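PDB 3HFI: putative regulator, which is of unknown detailed function but, as a putative transcription regulator with a UTRA domain, probably senses a small-molecule effector that modulates DNA binding. Local coordinates for residues A[37-42]-A[133-138]; A[55-60]-A[89-94]; A[68-73]-A[117-122]; A[113-118]-A[150-155]. All blocks are in the same frame, centred on the assembly; numbering follows the deposited sequence.

Overall arrangement
A single antiparallel sheet with helices packed on both faces organises all four contacts, consistent with the chorismate lyase-like fold of UTRA domains. Contacts 1, 3 and 4 lie on one face of the sheet, whereas contact 2 uses the other, where Ile69, Gln136, Val138 and Val151 also approach the second subunit. Contacts 3 and 4 are the closest pair, their centres about 7 Å apart, and both use helix 117-123; Trp152 joins them by packing on Arg119. Contact 1 lies about 14 Å from contact 3, centre to centre, with Val40 packing on Arg72. Contacts 2 and 3 have centres about 12 Å apart and share the ladder between strands 51-60 and 65-73.

Contact 1: residues A[37-42]-A[133-138]; sequences NRYVAE and HLEQLV
A single polar bridge at the protein surface, from Tyr39 of helix 38-44 to Glu135 of strand 130-139, ties a short helix to the antiparallel sheet of the UTRA domain. It shows how two residues can connect elements that otherwise hardly touch: the segments bury only 79 Å² between them. With CG of Tyr39 anti to the backbone N (chi1 -179°), the ring extends away from the helix and carries its hydroxyl to the carboxylate. Glu135 answers with a chain extended beyond CG, and its OE2 lies at the ring edge, near the ring plane, 3.3 Å from Tyr39 CE2. Ring and carboxylate are turned only 27° from each other.

At the helix start, Asn37 serves as N-cap, its OD1 accepting from Val40 N at 2.8 Å. On the strand side, Glu135 OE1 has a long, weak ion pair with Arg109 of strand 105-114. The next residue, Gln136, faces the other way and hydrogen-bonds Tyr159 and Gly161 of the second subunit. The bridging bond itself runs from Tyr39 OH to Glu135 OE2, 2.8 Å long, arriving on the syn side of the carboxylate and 16° out of its plane.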
loop_
_atom_site.group_PDB
_atom_site.type_symbol
_atom_site.label_atom_id
_atom_site.label_comp_id
_atom_site.label_asym_id
_atom_site.label_seq_id
_atom_site.Cartn_x
_atom_site.Cartn_y
_atom_site.Cartn_z
ATOM N N ASN A 37 14.445 -18.883 -2.496
ATOM C CA ASN A 37 13.810 -20.181 -2.191
ATOM C C ASN A 37 12.607 -20.356 -3.084
ATOM O O ASN A 37 12.270 -19.442 -3.843
ATOM C CB ASN A 37 13.474 -20.372 -0.702
ATOM C CG ASN A 37 12.348 -19.482 -0.220
ATOM O OD1 ASN A 37 11.452 -19.112 -0.957
ATOM N ND2 ASN A 37 12.409 -19.140 1.068
ATOM N N ARG A 38 12.014 -21.539 -3.073
ATOM C CA ARG A 38 10.971 -21.845 -4.030
ATOM C C ARG A 38 9.825 -20.853 -3.907
ATOM O O ARG A 38 9.277 -20.377 -4.921
ATOM C CB ARG A 38 10.429 -23.266 -3.860
ATOM C CG ARG A 38 11.302 -24.351 -4.489
ATOM C CD ARG A 38 10.874 -25.755 -4.020
ATOM N NE ARG A 38 10.987 -25.802 -2.552
ATOM C CZ ARG A 38 12.042 -26.258 -1.862
ATOM N NH1 ARG A 38 13.097 -26.792 -2.487
ATOM N NH2 ARG A 38 12.034 -26.202 -0.519
ATOM N N TYR A 39 9.445 -20.514 -2.681
ATOM C CA TYR A 39 8.268 -19.603 -2.510
ATOM C C TYR A 39 8.570 -18.243 -3.049
ATOM O O TYR A 39 7.803 -17.675 -3.791
ATOM C CB TYR A 39 7.931 -19.500 -1.039
ATOM C CG TYR A 39 6.747 -18.618 -0.741
ATOM C CD1 TYR A 39 5.458 -19.011 -1.135
ATOM C CD2 TYR A 39 6.910 -17.417 -0.031
ATOM C CE1 TYR A 39 4.352 -18.237 -0.835
ATOM C CE2 TYR A 39 5.789 -16.618 0.278
ATOM C CZ TYR A 39 4.512 -17.042 -0.139
ATOM O OH TYR A 39 3.373 -16.292 0.107
ATOM N N VAL A 40 9.746 -17.730 -2.697
ATOM C CA VAL A 40 10.153 -16.430 -3.170
ATOM C C VAL A 40 10.359 -16.407 -4.688
ATOM O O VAL A 40 10.003 -15.432 -5.384
ATOM C CB VAL A 40 11.416 -15.979 -2.462
ATOM C CG1 VAL A 40 11.994 -14.782 -3.178
ATOM C CG2 VAL A 40 11.115 -15.615 -0.983
ATOM N N ALA A 41 10.944 -17.487 -5.219
ATOM C CA ALA A 41 11.147 -17.570 -6.650
ATOM C C ALA A 41 9.821 -17.536 -7.389
ATOM O O ALA A 41 9.719 -16.847 -8.383
ATOM C CB ALA A 41 12.002 -18.836 -7.037
ATOM N N GLU A 42 8.826 -18.288 -6.936
ATOM C CA GLU A 42 7.443 -18.247 -7.507
ATOM C C GLU A 42 6.830 -16.837 -7.450
ATOM O O GLU A 42 6.320 -16.298 -8.441
ATOM C CB GLU A 42 6.572 -19.285 -6.734
ATOM C CG GLU A 42 5.020 -19.370 -6.969
ATOM C CD GLU A 42 4.277 -20.155 -5.783
ATOM O OE1 GLU A 42 4.918 -21.047 -5.124
ATOM O OE2 GLU A 42 3.062 -19.879 -5.495
ATOM N N HIS A 133 1.248 -8.770 9.870
ATOM C CA HIS A 133 2.219 -9.169 8.883
ATOM C C HIS A 133 1.637 -8.876 7.492
ATOM O O HIS A 133 0.503 -9.228 7.195
ATOM C CB HIS A 133 2.541 -10.639 9.020
ATOM C CG HIS A 133 3.409 -11.161 7.935
ATOM N ND1 HIS A 133 4.721 -10.754 7.776
ATOM C CD2 HIS A 133 3.195 -12.105 6.997
ATOM C CE1 HIS A 133 5.259 -11.385 6.754
ATOM N NE2 HIS A 133 4.363 -12.219 6.268
ATOM N N LEU A 134 2.439 -8.247 6.664
ATOM C CA LEU A 134 2.101 -7.982 5.281
ATOM C C LEU A 134 3.107 -8.647 4.370
ATOM O O LEU A 134 4.319 -8.600 4.643
ATOM C CB LEU A 134 2.163 -6.501 5.122
ATOM C CG LEU A 134 1.834 -5.833 3.843
ATOM C CD1 LEU A 134 0.689 -4.963 4.297
ATOM C CD2 LEU A 134 3.001 -4.987 3.360
ATOM N N GLU A 135 2.628 -9.332 3.324
ATOM C CA GLU A 135 3.498 -9.700 2.186
ATOM C C GLU A 135 3.110 -8.794 1.049
ATOM O O GLU A 135 1.943 -8.706 0.732
ATOM C CB GLU A 135 3.266 -11.118 1.680
ATOM C CG GLU A 135 3.651 -12.224 2.578
ATOM C CD GLU A 135 3.339 -13.593 1.938
ATOM O OE1 GLU A 135 2.324 -13.733 1.241
ATOM O OE2 GLU A 135 4.093 -14.524 2.099
ATOM N N GLN A 136 4.078 -8.198 0.378
ATOM C CA GLN A 136 3.801 -7.293 -0.696
ATOM C C GLN A 136 4.660 -7.625 -1.887
ATOM O O GLN A 136 5.884 -7.774 -1.764
ATOM C CB GLN A 136 4.149 -5.887 -0.259
ATOM C CG GLN A 136 3.818 -4.852 -1.348
ATOM C CD GLN A 136 4.161 -3.472 -0.945
ATOM O OE1 GLN A 136 5.362 -3.150 -0.711
ATOM N NE2 GLN A 136 3.115 -2.607 -0.826
ATOM N N LEU A 137 4.038 -7.721 -3.039
ATOM C CA LEU A 137 4.737 -8.000 -4.274
ATOM C C LEU A 137 4.634 -6.719 -5.091
ATOM O O LEU A 137 3.565 -6.224 -5.281
ATOM C CB LEU A 137 4.089 -9.203 -4.989
ATOM C CG LEU A 137 4.823 -9.839 -6.166
ATOM C CD1 LEU A 137 6.265 -10.181 -5.845
ATOM C CD2 LEU A 137 4.091 -11.074 -6.702
ATOM N N VAL A 138 5.766 -6.243 -5.591
ATOM C CA VAL A 138 5.913 -4.987 -6.331
ATOM C C VAL A 138 6.384 -5.301 -7.749
ATOM O O VAL A 138 7.280 -6.121 -7.926
ATOM C CB VAL A 138 6.904 -4.041 -5.591
ATOM C CG1 VAL A 138 7.099 -2.718 -6.370
ATOM C CG2 VAL A 138 6.374 -3.746 -4.142
#

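Contact 2: residues A[55-60]-A[89-94]; sequences LERLRS and HNLFPT
Two torsions bring Arg57 and Leu91 together: chi3 of Arg57 bends its chain (75°), laying the guanidinium across Leu91 at the start of helix 91-99, and chi1 of Leu91 (176°) places CG anti to the backbone N, sending both methyls to the strand. The result is helix-on-sheet packing, with the first turn of the helix seated on strand 51-60 of the antiparallel UTRA sheet. Leu91 divides its methyl groups between two strand residues. Leu91 CD1 meets Leu55 CD2 tip to tip at 3.8 Å, while Leu91 CD2 sits over one face of the Arg57 guanidinium, displaced toward its rim and 3.7 Å from Arg57 NH1. One methyl thus rests against one face of a buried cation, while its N-H groups turn to polar partners.

One such partner is Asn71 OD1 on the adjoining strand 65-73, which accepts from Arg57 NH1 and helps to fix how the guanidinium is turned. Phe92 and Pro93 pack against the second subunit. Water completes the polar side: one molecule accepts from Arg57 NH2 at 3.2 Å and donates weakly to His89 O. Another takes the Leu91 N-H, 3.1 Å from Leu91 N, and is held only weakly by Arg57 NH2.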
loop_
_atom_site.group_PDB
_atom_site.type_symbol
_atom_site.label_atom_id
_atom_site.label_comp_id
_atom_site.label_asym_id
_atom_site.label_seq_id
_atom_site.Cartn_x
_atom_site.Cartn_y
_atom_site.Cartn_z
ATOM N N LEU A 55 17.295 -7.399 1.979
ATOM C CA LEU A 55 17.558 -6.199 2.767
ATOM C C LEU A 55 16.640 -6.219 3.954
ATOM O O LEU A 55 15.422 -6.373 3.793
ATOM C CB LEU A 55 17.206 -4.983 1.946
ATOM C CG LEU A 55 18.118 -3.933 1.456
ATOM C CD1 LEU A 55 19.446 -4.501 0.875
ATOM C CD2 LEU A 55 17.308 -3.058 0.469
ATOM N N GLU A 56 17.188 -6.020 5.140
ATOM C CA GLU A 56 16.364 -5.847 6.324
ATOM C C GLU A 56 16.497 -4.409 6.812
ATOM O O GLU A 56 17.625 -3.927 7.059
ATOM C CB GLU A 56 16.834 -6.817 7.414
ATOM C CG GLU A 56 15.916 -6.990 8.597
ATOM C CD GLU A 56 16.462 -8.080 9.582
ATOM O OE1 GLU A 56 17.699 -8.209 9.777
ATOM O OE2 GLU A 56 15.636 -8.824 10.156
ATOM N N ARG A 57 15.352 -3.751 6.963
ATOM C CA ARG A 57 15.275 -2.313 7.232
ATOM C C ARG A 57 14.300 -2.050 8.355
ATOM O O ARG A 57 13.242 -2.679 8.421
ATOM C CB ARG A 57 14.827 -1.589 5.972
ATOM C CG ARG A 57 15.937 -1.555 4.928
ATOM C CD ARG A 57 15.379 -1.548 3.556
ATOM N NE ARG A 57 14.848 -0.246 3.273
ATOM C CZ ARG A 57 13.608 0.021 2.860
ATOM N NH1 ARG A 57 12.676 -0.909 2.631
ATOM N NH2 ARG A 57 13.291 1.279 2.661
ATOM N N LEU A 58 14.687 -1.150 9.260
ATOM C CA LEU A 58 13.878 -0.852 10.424
ATOM C C LEU A 58 13.428 0.575 10.243
ATOM O O LEU A 58 14.244 1.480 10.079
ATOM C CB LEU A 58 14.664 -1.033 11.733
ATOM C CG LEU A 58 13.885 -0.841 13.043
ATOM C CD1 LEU A 58 12.958 -2.010 13.327
ATOM C CD2 LEU A 58 14.837 -0.647 14.203
ATOM N N ARG A 59 12.125 0.763 10.200
ATOM C CA ARG A 59 11.587 2.077 9.952
ATOM C C ARG A 59 11.068 2.591 11.251
ATOM O O ARG A 59 10.261 1.918 11.882
ATOM C CB ARG A 59 10.451 2.029 8.982
ATOM C CG ARG A 59 9.610 3.277 9.044
ATOM C CD ARG A 59 8.917 3.473 7.723
ATOM N NE ARG A 59 9.937 3.495 6.682
ATOM C CZ ARG A 59 9.730 3.176 5.412
ATOM N NH1 ARG A 59 8.522 2.799 4.986
ATOM N NH2 ARG A 59 10.740 3.226 4.555
ATOM N N SER A 60 11.540 3.768 11.655
ATOM C CA SER A 60 11.018 4.429 12.846
ATOM C C SER A 60 10.354 5.771 12.494
ATOM O O SER A 60 10.793 6.531 11.610
ATOM C CB SER A 60 12.091 4.558 13.938
ATOM O OG SER A 60 13.321 5.005 13.416
ATOM N N HIS A 89 20.366 6.005 0.489
ATOM C CA HIS A 89 19.519 6.089 -0.692
ATOM C C HIS A 89 18.219 5.460 -0.358
ATOM O O HIS A 89 18.167 4.647 0.558
ATOM C CB HIS A 89 20.191 5.399 -1.862
ATOM C CG HIS A 89 21.374 6.157 -2.348
ATOM N ND1 HIS A 89 22.666 5.836 -1.981
ATOM C CD2 HIS A 89 21.462 7.294 -3.076
ATOM C CE1 HIS A 89 23.505 6.715 -2.507
ATOM N NE2 HIS A 89 22.801 7.615 -3.170
ATOM N N ASN A 90 17.161 5.869 -1.055
ATOM C CA ASN A 90 15.825 5.269 -0.893
ATOM C C ASN A 90 15.651 4.065 -1.836
ATOM O O ASN A 90 16.076 4.104 -3.002
ATOM C CB ASN A 90 14.739 6.307 -1.174
ATOM C CG ASN A 90 14.844 7.514 -0.275
ATOM O OD1 ASN A 90 14.865 8.663 -0.749
ATOM N ND2 ASN A 90 14.930 7.268 1.033
ATOM N N LEU A 91 15.023 3.011 -1.333
ATOM C CA LEU A 91 15.055 1.736 -2.035
ATOM C C LEU A 91 14.343 1.810 -3.371
ATOM O O LEU A 91 14.945 1.528 -4.385
ATOM C CB LEU A 91 14.428 0.624 -1.184
ATOM C CG LEU A 91 14.320 -0.724 -1.837
ATOM C CD1 LEU A 91 15.693 -1.245 -2.396
ATOM C CD2 LEU A 91 13.739 -1.678 -0.829
ATOM N N PHE A 92 13.080 2.218 -3.371
ATOM C CA PHE A 92 12.275 2.127 -4.566
ATOM C C PHE A 92 12.629 3.141 -5.668
ATOM O O PHE A 92 12.726 2.753 -6.838
ATOM C CB PHE A 92 10.812 2.058 -4.201
ATOM C CG PHE A 92 10.467 0.771 -3.511
ATOM C CD1 PHE A 92 10.320 -0.407 -4.240
ATOM C CD2 PHE A 92 10.388 0.701 -2.134
ATOM C CE1 PHE A 92 10.057 -1.621 -3.610
ATOM C CE2 PHE A 92 10.090 -0.533 -1.497
ATOM C CZ PHE A 92 9.930 -1.677 -2.248
ATOM N N PRO A 93 12.931 4.391 -5.299
ATOM C CA PRO A 93 13.525 5.299 -6.267
ATOM C C PRO A 93 14.764 4.740 -6.901
ATOM O O PRO A 93 14.965 4.927 -8.095
ATOM C CB PRO A 93 13.879 6.520 -5.419
ATOM C CG PRO A 93 12.792 6.530 -4.345
ATOM C CD PRO A 93 12.639 5.058 -4.023
ATOM N N THR A 94 15.578 4.017 -6.124
ATOM C CA THR A 94 16.808 3.464 -6.648
ATOM C C THR A 94 16.562 2.302 -7.615
ATOM O O THR A 94 17.271 2.152 -8.610
ATOM C CB THR A 94 17.769 3.018 -5.502
ATOM O OG1 THR A 94 18.037 4.124 -4.615
ATOM C CG2 THR A 94 19.089 2.513 -6.049
HETATM O O HOH W 1 16.154 2.543 2.192
HETATM O O HOH W 2 14.000 3.898 1.488
#

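Contact 3: residues A[68-73]-A[117-122]; sequences LIENRI and NERGHF
In helix 117-123, which packs across one face of the antiparallel UTRA sheet, Arg119 is the first residue to meet strand 65-73, and it does so twice along its length. Its aliphatic part crosses the side chain of Leu68 at about a right angle, with Arg119 CG 3.6 Å from Leu68 CD2. The chain then runs on, extended from CG to NE, and delivers the guanidinium to Glu70. There Arg119 NH2 donates to Glu70 OE1 across 3.0 Å, with an N-H...O angle of 157°. This salt bridge is single-pronged: the oxygen is used through its syn lone pair, yet the carboxylate and guanidinium planes stand 63° apart. One turn later, Phe122 points its CB at the strand and completes the apolar half, reaching Leu68 CD1 at 4.2 Å. Phe122 also packs on Ile29 of strand 26-35.

Glu70 is buried and gathers several donors: Trp152 NE1 shares OE1 with the arginine, and Tyr54 OH bonds to OE2. Three groups from different parts of the fold therefore hold the carboxylate, and together they would be expected to favour its ionised form. Chemically, the contact pairs apolar packing round Leu68 with a buried carboxylate, whose charge is met by Arg119 from the helix.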
loop_
_atom_site.group_PDB
_atom_site.type_symbol
_atom_site.label_atom_id
_atom_site.label_comp_id
_atom_site.label_asym_id
_atom_site.label_seq_id
_atom_site.Cartn_x
_atom_site.Cartn_y
_atom_site.Cartn_z
ATOM N N LEU A 68 9.381 -3.359 10.751
ATOM C CA LEU A 68 10.538 -4.098 10.248
ATOM C C LEU A 68 10.203 -4.593 8.843
ATOM O O LEU A 68 9.172 -5.213 8.634
ATOM C CB LEU A 68 10.869 -5.237 11.216
ATOM C CG LEU A 68 12.054 -6.140 10.905
ATOM C CD1 LEU A 68 13.396 -5.416 11.056
ATOM C CD2 LEU A 68 11.910 -7.277 11.888
ATOM N N ILE A 69 11.059 -4.267 7.877
ATOM C CA ILE A 69 10.844 -4.571 6.485
ATOM C C ILE A 69 11.955 -5.478 6.005
ATOM O O ILE A 69 13.140 -5.158 6.193
ATOM C CB ILE A 69 10.843 -3.299 5.621
ATOM C CG1 ILE A 69 9.919 -2.232 6.257
ATOM C CG2 ILE A 69 10.450 -3.671 4.163
ATOM C CD1 ILE A 69 9.900 -0.892 5.530
ATOM N N GLU A 70 11.578 -6.591 5.380
ATOM C CA GLU A 70 12.520 -7.509 4.709
ATOM C C GLU A 70 12.193 -7.516 3.237
ATOM O O GLU A 70 11.129 -8.015 2.832
ATOM C CB GLU A 70 12.327 -8.890 5.279
ATOM C CG GLU A 70 12.628 -8.914 6.706
ATOM C CD GLU A 70 12.491 -10.300 7.245
ATOM O OE1 GLU A 70 11.347 -10.677 7.616
ATOM O OE2 GLU A 70 13.542 -10.988 7.322
ATOM N N ASN A 71 13.035 -6.883 2.443
ATOM C CA ASN A 71 12.860 -6.801 1.015
ATOM C C ASN A 71 13.698 -7.893 0.318
ATOM O O ASN A 71 14.840 -8.144 0.710
ATOM C CB ASN A 71 13.337 -5.422 0.498
ATOM C CG ASN A 71 12.662 -4.271 1.158
ATOM O OD1 ASN A 71 13.290 -3.470 1.852
ATOM N ND2 ASN A 71 11.371 -4.133 0.889
ATOM N N ARG A 72 13.157 -8.512 -0.718
ATOM C CA ARG A 72 13.887 -9.416 -1.549
ATOM C C ARG A 72 13.685 -8.957 -2.997
ATOM O O ARG A 72 12.573 -8.906 -3.508
ATOM C CB ARG A 72 13.352 -10.810 -1.347
ATOM C CG ARG A 72 13.893 -11.475 -0.080
ATOM C CD ARG A 72 13.210 -12.722 0.238
ATOM N NE ARG A 72 13.808 -13.425 1.390
ATOM C CZ ARG A 72 13.318 -13.364 2.628
ATOM N NH1 ARG A 72 12.298 -12.594 2.908
ATOM N NH2 ARG A 72 13.887 -14.021 3.607
ATOM N N ILE A 73 14.800 -8.650 -3.640
ATOM C CA ILE A 73 14.878 -7.903 -4.898
ATOM C C ILE A 73 15.538 -8.728 -6.005
ATOM O O ILE A 73 16.626 -9.285 -5.795
ATOM C CB ILE A 73 15.692 -6.593 -4.698
ATOM C CG1 ILE A 73 15.010 -5.713 -3.634
ATOM C CG2 ILE A 73 15.732 -5.858 -6.002
ATOM C CD1 ILE A 73 15.978 -5.088 -2.619
ATOM N N ASN A 117 11.382 -14.042 18.185
ATOM C CA ASN A 117 12.321 -13.558 19.194
ATOM C C ASN A 117 13.218 -12.500 18.614
ATOM O O ASN A 117 13.339 -11.419 19.174
ATOM C CB ASN A 117 13.164 -14.699 19.744
ATOM C CG ASN A 117 14.211 -14.231 20.736
ATOM O OD1 ASN A 117 13.940 -13.423 21.624
ATOM N ND2 ASN A 117 15.424 -14.763 20.597
ATOM N N GLU A 118 13.833 -12.826 17.488
ATOM C CA GLU A 118 14.784 -11.943 16.847
ATOM C C GLU A 118 14.160 -10.695 16.241
ATOM O O GLU A 118 14.731 -9.607 16.317
ATOM C CB GLU A 118 15.475 -12.678 15.722
ATOM C CG GLU A 118 16.335 -11.745 14.919
ATOM C CD GLU A 118 17.204 -12.453 13.936
ATOM O OE1 GLU A 118 16.950 -13.662 13.653
ATOM O OE2 GLU A 118 18.142 -11.776 13.446
ATOM N N ARG A 119 13.038 -10.881 15.548
ATOM C CA ARG A 119 12.246 -9.762 15.053
ATOM C C ARG A 119 11.689 -8.983 16.188
ATOM O O ARG A 119 11.622 -7.758 16.102
ATOM C CB ARG A 119 11.062 -10.245 14.245
ATOM C CG ARG A 119 11.438 -10.707 12.910
ATOM C CD ARG A 119 10.248 -11.234 12.260
ATOM N NE ARG A 119 10.685 -11.662 10.965
ATOM C CZ ARG A 119 10.669 -12.913 10.527
ATOM N NH1 ARG A 119 10.174 -13.910 11.277
ATOM N NH2 ARG A 119 11.121 -13.146 9.298
ATOM N N GLY A 120 11.239 -9.712 17.214
ATOM C CA GLY A 120 10.720 -9.112 18.438
ATOM C C GLY A 120 11.721 -8.106 18.923
ATOM O O GLY A 120 11.374 -6.971 19.179
ATOM N N HIS A 121 12.985 -8.521 18.981
ATOM C CA HIS A 121 14.042 -7.681 19.514
ATOM C C HIS A 121 14.201 -6.400 18.703
ATOM O O HIS A 121 14.384 -5.329 19.241
ATOM C CB HIS A 121 15.365 -8.474 19.669
ATOM C CG HIS A 121 15.563 -9.052 21.052
ATOM N ND1 HIS A 121 15.033 -10.268 21.447
ATOM C CD2 HIS A 121 16.204 -8.558 22.143
ATOM C CE1 HIS A 121 15.356 -10.505 22.709
ATOM N N PHE A 122 14.067 -6.487 17.405
ATOM C CA PHE A 122 14.145 -5.280 16.597
ATOM C C PHE A 122 13.007 -4.283 16.833
ATOM O O PHE A 122 13.204 -3.091 16.675
ATOM C CB PHE A 122 14.209 -5.663 15.121
ATOM C CG PHE A 122 15.475 -6.361 14.746
ATOM C CD1 PHE A 122 16.694 -5.723 14.889
ATOM C CD2 PHE A 122 15.448 -7.657 14.242
ATOM C CE1 PHE A 122 17.883 -6.365 14.548
ATOM C CE2 PHE A 122 16.623 -8.314 13.876
ATOM C CZ PHE A 122 17.849 -7.671 14.031
#

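Contact 4: residues A[113-118]-A[150-155]; sequences RLIGNE and NVWLKG
Trp152 receives two side chains from segment 113-118, one near the outer end of its six-membered ring and one near its base. Arg113 brings both its aliphatic part and its charged end: Arg113 CB lies 4.0 Å from Trp152 CZ3, and after bends at chi2 and chi3 the guanidinium folds back so that Trp152 CH2 sits over one of its faces, 3.8 Å above the plane and offset to the rim. With guanidinium and indole planes 76° apart, the two flat groups are far from a parallel stack. Ile115 works closer to the backbone. Its CG1 branch is anti to the backbone N (chi1 -176°) and leads Ile115 CD1 to within 3.9 Å of both Trp152 CB and Trp152 CE3.

Here the edge strand 105-114 of the antiparallel UTRA sheet turns into helix 117-123, and the turn is brought against strand 144-153, two places away in the sheet. Strand 130-139 runs between them, and its His133 lies against the indole, the rings meeting with planes about 35° apart, while His133 CB packs on Arg113 CG. Helix 117-123 closes another side through Arg119 and Leu123, the latter packing on both Ile115 and Trp152. The indole N-H, bonded to Glu70 of strand 65-73, probably helps to hold the ring's orientation. Gly116 occupies the N-cap position of the helix with a positive phi, immediately after Ile115.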
loop_
_atom_site.group_PDB
_atom_site.type_symbol
_atom_site.label_atom_id
_atom_site.label_comp_id
_atom_site.label_asym_id
_atom_site.label_seq_id
_atom_site.Cartn_x
_atom_site.Cartn_y
_atom_site.Cartn_z
ATOM N N ARG A 113 0.402 -12.441 12.718
ATOM C CA ARG A 113 1.466 -13.357 13.160
ATOM C C ARG A 113 1.891 -13.080 14.621
ATOM O O ARG A 113 1.527 -12.063 15.212
ATOM C CB ARG A 113 2.667 -13.263 12.231
ATOM C CG ARG A 113 2.331 -13.488 10.727
ATOM C CD ARG A 113 2.339 -14.945 10.356
ATOM N NE ARG A 113 3.640 -15.549 10.669
ATOM C CZ ARG A 113 4.671 -15.676 9.821
ATOM N NH1 ARG A 113 4.588 -15.256 8.549
ATOM N NH2 ARG A 113 5.796 -16.247 10.251
ATOM N N LEU A 114 2.645 -14.002 15.209
ATOM C CA LEU A 114 3.246 -13.772 16.540
ATOM C C LEU A 114 4.761 -13.542 16.338
ATOM O O LEU A 114 5.518 -14.507 16.203
ATOM C CB LEU A 114 2.925 -14.938 17.487
ATOM C CG LEU A 114 1.441 -15.077 17.908
ATOM C CD1 LEU A 114 0.939 -13.855 18.657
ATOM C CD2 LEU A 114 0.498 -15.350 16.737
ATOM N N ILE A 115 5.165 -12.260 16.334
ATOM C CA ILE A 115 6.441 -11.729 15.752
ATOM C C ILE A 115 7.666 -12.658 15.629
ATOM O O ILE A 115 8.223 -12.838 14.529
ATOM C CB ILE A 115 6.855 -10.386 16.497
ATOM C CG1 ILE A 115 8.114 -9.751 15.877
ATOM C CG2 ILE A 115 6.958 -10.579 18.059
ATOM C CD1 ILE A 115 7.884 -9.076 14.513
ATOM N N GLY A 116 8.084 -13.225 16.769
ATOM C CA GLY A 116 9.329 -14.004 16.877
ATOM C C GLY A 116 10.340 -13.308 17.781
ATOM O O GLY A 116 10.176 -12.123 18.117
ATOM N N ASN A 117 11.382 -14.042 18.185
ATOM C CA ASN A 117 12.321 -13.558 19.194
ATOM C C ASN A 117 13.218 -12.500 18.614
ATOM O O ASN A 117 13.339 -11.419 19.174
ATOM C CB ASN A 117 13.164 -14.699 19.744
ATOM C CG ASN A 117 14.211 -14.231 20.736
ATOM O OD1 ASN A 117 13.940 -13.423 21.624
ATOM N ND2 ASN A 117 15.424 -14.763 20.597
ATOM N N GLU A 118 13.833 -12.826 17.488
ATOM C CA GLU A 118 14.784 -11.943 16.847
ATOM C C GLU A 118 14.160 -10.695 16.241
ATOM O O GLU A 118 14.731 -9.607 16.317
ATOM C CB GLU A 118 15.475 -12.678 15.722
ATOM C CG GLU A 118 16.335 -11.745 14.919
ATOM C CD GLU A 118 17.204 -12.453 13.936
ATOM O OE1 GLU A 118 16.950 -13.662 13.653
ATOM O OE2 GLU A 118 18.142 -11.776 13.446
ATOM N N ASN A 150 8.302 -8.539 3.034
ATOM C CA ASN A 150 7.592 -8.976 4.214
ATOM C C ASN A 150 7.716 -7.877 5.237
ATOM O O ASN A 150 8.847 -7.458 5.545
ATOM C CB ASN A 150 8.244 -10.211 4.796
ATOM C CG ASN A 150 7.815 -11.467 4.094
ATOM O OD1 ASN A 150 6.950 -12.160 4.574
ATOM N ND2 ASN A 150 8.396 -11.756 2.941
ATOM N N VAL A 151 6.582 -7.414 5.769
ATOM C CA VAL A 151 6.573 -6.258 6.665
ATOM C C VAL A 151 5.938 -6.666 7.979
ATOM O O VAL A 151 4.901 -7.318 7.983
ATOM C CB VAL A 151 5.820 -5.079 6.053
ATOM C CG1 VAL A 151 5.846 -3.909 6.966
ATOM C CG2 VAL A 151 6.449 -4.691 4.715
ATOM N N TRP A 152 6.555 -6.244 9.078
ATOM C CA TRP A 152 6.121 -6.573 10.420
ATOM C C TRP A 152 5.753 -5.271 11.076
ATOM O O TRP A 152 6.629 -4.446 11.349
ATOM C CB TRP A 152 7.242 -7.245 11.169
ATOM C CG TRP A 152 7.761 -8.359 10.392
ATOM C CD1 TRP A 152 8.754 -8.331 9.430
ATOM C CD2 TRP A 152 7.282 -9.674 10.440
ATOM N NE1 TRP A 152 8.916 -9.571 8.877
ATOM C CE2 TRP A 152 8.030 -10.427 9.485
ATOM C CE3 TRP A 152 6.291 -10.307 11.187
ATOM C CZ2 TRP A 152 7.810 -11.784 9.277
ATOM C CZ3 TRP A 152 6.080 -11.644 10.995
ATOM C CH2 TRP A 152 6.844 -12.381 10.052
ATOM N N LEU A 153 4.456 -5.095 11.304
ATOM C CA LEU A 153 3.912 -3.779 11.555
ATOM C C LEU A 153 3.459 -4.072 12.937
ATOM O O LEU A 153 2.792 -5.053 13.092
ATOM C CB LEU A 153 2.477 -3.630 11.080
ATOM C CG LEU A 153 2.283 -2.876 9.772
ATOM C CD1 LEU A 153 2.697 -3.725 8.613
ATOM C CD2 LEU A 153 0.801 -2.506 9.667
ATOM N N LYS A 154 3.801 -3.292 13.947
ATOM C CA LYS A 154 3.374 -3.696 15.313
ATOM C C LYS A 154 2.158 -2.852 15.699
ATOM O O LYS A 154 1.626 -2.990 16.798
ATOM C CB LYS A 154 4.645 -2.842 15.584
ATOM C CG LYS A 154 4.810 -2.250 16.970
ATOM C CD LYS A 154 6.066 -1.369 16.991
ATOM C CE LYS A 154 6.184 -0.522 18.269
ATOM N NZ LYS A 154 7.268 -0.973 19.210
ATOM N N GLY A 155 1.730 -1.977 14.800
ATOM C CA GLY A 155 0.591 -1.100 15.029
ATOM C C GLY A 155 -0.706 -1.399 14.293
ATOM O O GLY A 155 -1.489 -2.209 14.768
#